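Isocitrate dehydrogenase [NAD] subunit 1, mitochondrial (Saccharomyces cerevisiae, PDB 3BLX) catalyses, within an octamer of two kinds of subunit, the NAD+-dependent oxidative decarboxylation of isocitrate to 2-oxoglutarate in the citric acid cycle, and also binds RNA. Local coordinates at residues T38-E50 with M298-I311. Sequence-based numbering, arbitrary orientation.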
loop_
_atom_site.group_PDB
_atom_site.type_symbol
_atom_site.label_atom_id
_atom_site.label_comp_id
_atom_site.label_asym_id
_atom_site.label_seq_id
_atom_site.Cartn_x
_atom_site.Cartn_y
_atom_site.Cartn_z
ATOM N N THR E 38 -30.076 23.053 18.299
ATOM C CA THR E 38 -31.464 23.455 18.548
ATOM C C THR E 38 -32.287 23.601 17.256
ATOM O O THR E 38 -33.373 23.042 17.121
ATOM C CB THR E 38 -31.535 24.788 19.367
ATOM O OG1 THR E 38 -30.966 24.607 20.667
ATOM C CG2 THR E 38 -32.958 25.235 19.543
ATOM N N ILE E 39 -31.784 24.370 16.312
ATOM C CA ILE E 39 -32.439 24.453 15.017
ATOM C C ILE E 39 -32.583 23.082 14.346
ATOM O O ILE E 39 -33.585 22.799 13.686
ATOM C CB ILE E 39 -31.687 25.370 14.077
ATOM C CG1 ILE E 39 -31.594 26.780 14.669
ATOM C CG2 ILE E 39 -32.338 25.376 12.710
ATOM C CD1 ILE E 39 -30.745 27.747 13.847
ATOM N N PHE E 40 -31.588 22.222 14.516
ATOM C CA PHE E 40 -31.610 20.914 13.856
ATOM C C PHE E 40 -32.666 19.974 14.428
ATOM O O PHE E 40 -33.356 19.325 13.678
ATOM C CB PHE E 40 -30.227 20.240 13.869
ATOM C CG PHE E 40 -29.359 20.595 12.680
ATOM C CD1 PHE E 40 -29.402 21.860 12.118
ATOM C CD2 PHE E 40 -28.473 19.686 12.166
ATOM C CE1 PHE E 40 -28.596 22.183 11.052
ATOM C CE2 PHE E 40 -27.668 20.005 11.112
ATOM C CZ PHE E 40 -27.728 21.252 10.547
ATOM N N GLU E 41 -32.781 19.892 15.747
ATOM C CA GLU E 41 -33.835 19.093 16.359
ATOM C C GLU E 41 -35.224 19.639 16.005
ATOM O O GLU E 41 -36.172 18.877 15.823
ATOM C CB GLU E 41 -33.665 19.002 17.885
ATOM C CG GLU E 41 -34.024 20.272 18.632
ATOM C CD GLU E 41 -34.062 20.087 20.153
ATOM O OE1 GLU E 41 -34.173 21.111 20.877
ATOM O OE2 GLU E 41 -33.982 18.922 20.618
ATOM N N ALA E 42 -35.328 20.956 15.892
ATOM C CA ALA E 42 -36.600 21.611 15.614
ATOM C C ALA E 42 -37.080 21.292 14.219
ATOM O O ALA E 42 -38.270 21.246 13.954
ATOM C CB ALA E 42 -36.465 23.115 15.773
ATOM N N GLU E 43 -36.136 21.093 13.321
ATOM C CA GLU E 43 -36.442 20.819 11.930
ATOM C C GLU E 43 -36.482 19.300 11.732
ATOM O O GLU E 43 -36.772 18.799 10.646
ATOM C CB GLU E 43 -35.364 21.446 11.062
ATOM C CG GLU E 43 -35.769 21.647 9.634
ATOM C CD GLU E 43 -36.787 22.747 9.471
ATOM O OE1 GLU E 43 -37.428 22.816 8.402
ATOM O OE2 GLU E 43 -36.956 23.542 10.414
ATOM N N ASN E 44 -36.192 18.581 12.816
ATOM C CA ASN E 44 -36.158 17.125 12.833
ATOM C C ASN E 44 -35.321 16.515 11.694
ATOM O O ASN E 44 -35.809 15.712 10.889
ATOM C CB ASN E 44 -37.574 16.554 12.851
ATOM C CG ASN E 44 -37.655 15.231 13.589
ATOM O OD1 ASN E 44 -37.100 15.059 14.674
ATOM N ND2 ASN E 44 -38.352 14.289 12.999
ATOM N N ILE E 45 -34.052 16.909 11.648
ATOM C CA ILE E 45 -33.116 16.474 10.620
ATOM C C ILE E 45 -32.495 15.147 11.050
ATOM O O ILE E 45 -32.250 14.931 12.250
ATOM C CB ILE E 45 -32.025 17.568 10.380
ATOM C CG1 ILE E 45 -32.663 18.818 9.776
ATOM C CG2 ILE E 45 -30.913 17.084 9.470
ATOM C CD1 ILE E 45 -31.704 19.959 9.506
ATOM N N PRO E 46 -32.261 14.243 10.073
ATOM C CA PRO E 46 -31.747 12.888 10.331
ATOM C C PRO E 46 -30.243 12.890 10.615
ATOM O O PRO E 46 -29.458 12.239 9.937
ATOM C CB PRO E 46 -32.030 12.136 9.017
ATOM C CG PRO E 46 -32.648 13.124 8.077
ATOM C CD PRO E 46 -32.454 14.487 8.633
ATOM N N ILE E 47 -29.847 13.628 11.631
ATOM C CA ILE E 47 -28.456 13.696 11.998
ATOM C C ILE E 47 -28.290 13.387 13.468
ATOM O O ILE E 47 -28.967 13.964 14.310
ATOM C CB ILE E 47 -27.871 15.076 11.655
ATOM C CG1 ILE E 47 -27.754 15.219 10.140
ATOM C CG2 ILE E 47 -26.520 15.263 12.313
ATOM C CD1 ILE E 47 -27.109 16.481 9.693
ATOM N N ASP E 48 -27.416 12.435 13.765
ATOM C CA ASP E 48 -27.023 12.128 15.132
ATOM C C ASP E 48 -25.626 12.690 15.406
ATOM O O ASP E 48 -24.670 12.386 14.700
ATOM C CB ASP E 48 -27.025 10.620 15.359
ATOM C CG ASP E 48 -28.438 10.000 15.341
ATOM O OD1 ASP E 48 -29.430 10.727 15.571
ATOM O OD2 ASP E 48 -28.543 8.770 15.108
ATOM N N TRP E 49 -25.503 13.525 16.423
ATOM C CA TRP E 49 -24.208 14.095 16.747
ATOM C C TRP E 49 -23.375 13.125 17.554
ATOM O O TRP E 49 -23.869 12.494 18.477
ATOM C CB TRP E 49 -24.381 15.371 17.530
ATOM C CG TRP E 49 -25.299 16.365 16.876
ATOM C CD1 TRP E 49 -26.553 16.704 17.277
ATOM C CD2 TRP E 49 -25.015 17.165 15.719
ATOM N NE1 TRP E 49 -27.073 17.650 16.440
ATOM C CE2 TRP E 49 -26.149 17.960 15.478
ATOM C CE3 TRP E 49 -23.909 17.289 14.870
ATOM C CZ2 TRP E 49 -26.214 18.866 14.436
ATOM C CZ3 TRP E 49 -23.989 18.178 13.813
ATOM C CH2 TRP E 49 -25.125 18.958 13.612
ATOM N N GLU E 50 -22.109 12.985 17.185
ATOM C CA GLU E 50 -21.175 12.248 18.017
ATOM C C GLU E 50 -20.292 13.327 18.582
ATOM O O GLU E 50 -19.296 13.711 17.985
ATOM C CB GLU E 50 -20.361 11.277 17.199
ATOM C CG GLU E 50 -19.329 10.467 18.007
ATOM C CD GLU E 50 -18.607 9.358 17.188
ATOM O OE1 GLU E 50 -17.467 8.997 17.541
ATOM O OE2 GLU E 50 -19.164 8.838 16.193
ATOM N N MET E 298 -22.686 22.161 5.253
ATOM C CA MET E 298 -22.613 20.752 5.615
ATOM C C MET E 298 -23.842 19.977 5.126
ATOM O O MET E 298 -23.718 18.881 4.600
ATOM C CB MET E 298 -22.421 20.579 7.124
ATOM C CG MET E 298 -22.229 19.158 7.520
ATOM S SD MET E 298 -22.341 18.919 9.285
ATOM C CE MET E 298 -24.074 19.343 9.559
ATOM N N LEU E 299 -25.027 20.552 5.292
ATOM C CA LEU E 299 -26.249 19.918 4.818
ATOM C C LEU E 299 -26.188 19.680 3.301
ATOM O O LEU E 299 -26.453 18.570 2.833
ATOM C CB LEU E 299 -27.469 20.763 5.194
ATOM C CG LEU E 299 -27.832 20.783 6.688
ATOM C CD1 LEU E 299 -28.936 21.775 6.953
ATOM C CD2 LEU E 299 -28.215 19.407 7.219
ATOM N N ASN E 300 -25.839 20.719 2.548
ATOM C CA ASN E 300 -25.620 20.610 1.110
ATOM C C ASN E 300 -24.722 19.426 0.765
ATOM O O ASN E 300 -25.037 18.611 -0.091
ATOM C CB ASN E 300 -24.971 21.883 0.560
ATOM C CG ASN E 300 -25.963 23.041 0.412
ATOM O OD1 ASN E 300 -27.183 22.852 0.439
ATOM N ND2 ASN E 300 -25.434 24.244 0.239
ATOM N N HIS E 301 -23.596 19.342 1.452
ATOM C CA HIS E 301 -22.629 18.300 1.221
ATOM C C HIS E 301 -23.169 16.897 1.522
ATOM O O HIS E 301 -22.827 15.922 0.854
ATOM C CB HIS E 301 -21.417 18.560 2.098
ATOM C CG HIS E 301 -20.189 17.845 1.647
ATOM N ND1 HIS E 301 -19.720 16.712 2.274
ATOM C CD2 HIS E 301 -19.318 18.111 0.637
ATOM C CE1 HIS E 301 -18.620 16.295 1.667
ATOM N NE2 HIS E 301 -18.346 17.136 0.681
ATOM N N LEU E 302 -23.994 16.785 2.555
ATOM C CA LEU E 302 -24.562 15.498 2.923
ATOM C C LEU E 302 -25.679 15.071 1.980
ATOM O O LEU E 302 -26.197 13.967 2.101
ATOM C CB LEU E 302 -25.096 15.572 4.332
ATOM C CG LEU E 302 -24.001 15.564 5.371
ATOM C CD1 LEU E 302 -24.602 15.794 6.740
ATOM C CD2 LEU E 302 -23.299 14.229 5.320
ATOM N N GLY E 303 -26.058 15.958 1.058
ATOM C CA GLY E 303 -27.147 15.716 0.129
ATOM C C GLY E 303 -28.538 16.054 0.637
ATOM O O GLY E 303 -29.528 15.870 -0.082
ATOM N N LEU E 304 -28.621 16.516 1.886
ATOM C CA LEU E 304 -29.872 17.011 2.419
ATOM C C LEU E 304 -30.189 18.261 1.614
ATOM O O LEU E 304 -30.518 18.167 0.437
ATOM C CB LEU E 304 -29.739 17.262 3.902
ATOM C CG LEU E 304 -29.475 15.925 4.627
ATOM C CD1 LEU E 304 -29.310 16.104 6.130
ATOM C CD2 LEU E 304 -30.563 14.868 4.337
ATOM N N ASN E 305 -30.089 19.430 2.210
ATOM C CA ASN E 305 -30.145 20.671 1.420
ATOM C C ASN E 305 -31.519 21.214 0.955
ATOM O O ASN E 305 -31.638 22.363 0.538
ATOM C CB ASN E 305 -29.067 20.688 0.303
ATOM C CG ASN E 305 -29.525 20.058 -0.989
ATOM O OD1 ASN E 305 -30.690 20.163 -1.357
ATOM N ND2 ASN E 305 -28.599 19.412 -1.703
ATOM N N GLU E 306 -32.556 20.404 1.042
ATOM C CA GLU E 306 -33.891 20.961 1.092
ATOM C C GLU E 306 -33.904 21.637 2.451
ATOM O O GLU E 306 -34.218 22.822 2.556
ATOM C CB GLU E 306 -34.950 19.864 1.029
ATOM C CG GLU E 306 -34.737 18.835 -0.105
ATOM C CD GLU E 306 -33.785 17.669 0.263
ATOM O OE1 GLU E 306 -33.609 17.358 1.474
ATOM O OE2 GLU E 306 -33.225 17.050 -0.674
ATOM N N TYR E 307 -33.509 20.885 3.481
ATOM C CA TYR E 307 -33.328 21.434 4.823
ATOM C C TYR E 307 -32.381 22.655 4.832
ATOM O O TYR E 307 -32.540 23.588 5.626
ATOM C CB TYR E 307 -32.744 20.378 5.751
ATOM C CG TYR E 307 -33.651 19.224 6.105
ATOM C CD1 TYR E 307 -33.547 18.004 5.446
ATOM C CD2 TYR E 307 -34.578 19.336 7.126
ATOM C CE1 TYR E 307 -34.358 16.943 5.784
ATOM C CE2 TYR E 307 -35.388 18.279 7.474
ATOM C CZ TYR E 307 -35.278 17.085 6.800
ATOM O OH TYR E 307 -36.093 16.028 7.148
ATOM N N ALA E 308 -31.384 22.639 3.962
ATOM C CA ALA E 308 -30.409 23.708 3.949
ATOM C C ALA E 308 -30.989 24.979 3.374
ATOM O O ALA E 308 -30.628 26.072 3.798
ATOM C CB ALA E 308 -29.173 23.305 3.170
ATOM N N THR E 309 -31.868 24.845 2.384
ATOM C CA THR E 309 -32.456 26.016 1.747
ATOM C C THR E 309 -33.385 26.703 2.748
ATOM O O THR E 309 -33.392 27.929 2.864
ATOM C CB THR E 309 -33.217 25.645 0.463
ATOM O OG1 THR E 309 -32.374 24.844 -0.371
ATOM C CG2 THR E 309 -33.605 26.889 -0.291
ATOM N N ARG E 310 -34.132 25.894 3.493
ATOM C CA ARG E 310 -35.064 26.413 4.476
ATOM C C ARG E 310 -34.342 27.157 5.596
ATOM O O ARG E 310 -34.672 28.306 5.896
ATOM C CB ARG E 310 -35.922 25.280 5.041
ATOM C CG ARG E 310 -36.930 24.719 4.047
ATOM C CD ARG E 310 -37.541 23.433 4.563
ATOM N NE ARG E 310 -38.006 23.550 5.943
ATOM C CZ ARG E 310 -39.156 24.113 6.287
ATOM N NH1 ARG E 310 -39.943 24.616 5.346
ATOM N NH2 ARG E 310 -39.514 24.175 7.565
ATOM N N ILE E 311 -33.354 26.500 6.197
ATOM C CA ILE E 311 -32.595 27.089 7.289
ATOM C C ILE E 311 -31.902 28.358 6.846
ATOM O O ILE E 311 -31.821 29.330 7.593
ATOM C CB ILE E 311 -31.553 26.141 7.827
ATOM C CG1 ILE E 311 -32.247 24.987 8.547
ATOM C CG2 ILE E 311 -30.609 26.895 8.746
ATOM C CD1 ILE E 311 -31.296 23.915 9.009
#
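Ile45 and Tyr307 bring the backbones nearest, their CA atoms 7.6 Å apart, where the Schellman turn at Asn44 leads from helix 27-42 into strand 47-51; residues 47-50 run at 117° to the last turn of helix 289-302, residues 298-302, the two axes 13.0 Å apart at closest approach. Ile45 lies along one face of the Tyr307 ring, its CG1 reaching Tyr307 CD2. With CG1 anti to its carbonyl carbon (chi1 -66°), Ile45 also carries CD1 on to the centre of one face of the Phe40 ring, where it meets Ile311 CD1 at 4.0 Å. Phe40 and Leu299 reach toward each other from opposite directions, with Phe40 CZ 3.8 Å from Leu299 CD1, while the methyl of Met298 sits at the ring edge near CE2. Beyond it, Ile47 CD1 packs among Met298, Leu299, Leu302 and Leu304, its contact with Leu302 CD1 being 3.9 Å. Along the border of this apolar layer, Glu43 CG lies at the edge of the Tyr307 ring, in its plane, 3.6 Å from Tyr307 CD2. The Glu43 chain bends at chi2 and delivers its carboxylate to Arg310, whose NE and NH2 both bond Glu43 OE1 side-on, each at 2.6 Å. OE1 lies in the guanidinium plane, taking NE nearly end-on along its C-O bond and NH2 on its syn lone pair; both bonds are bent, and the carboxylate is turned 35° from that plane. An alanine in place of Glu43 would probably leave the Arg310 guanidinium without its carboxylate mate and uncover part of the Tyr307 ring edge, where Glu43 CG now lies. From helix 335-347, Leu346 touches Glu43, and the Leu346 carbonyl takes a weak bond from Arg310 NH2. The contact thus ties the beta-alpha-beta unit of strands 17-25 and 47-51 to the turn between helices 289-302 and 306-320: an apolar interior bordered by a buried glutamate, whose charge is probably balanced by Arg310.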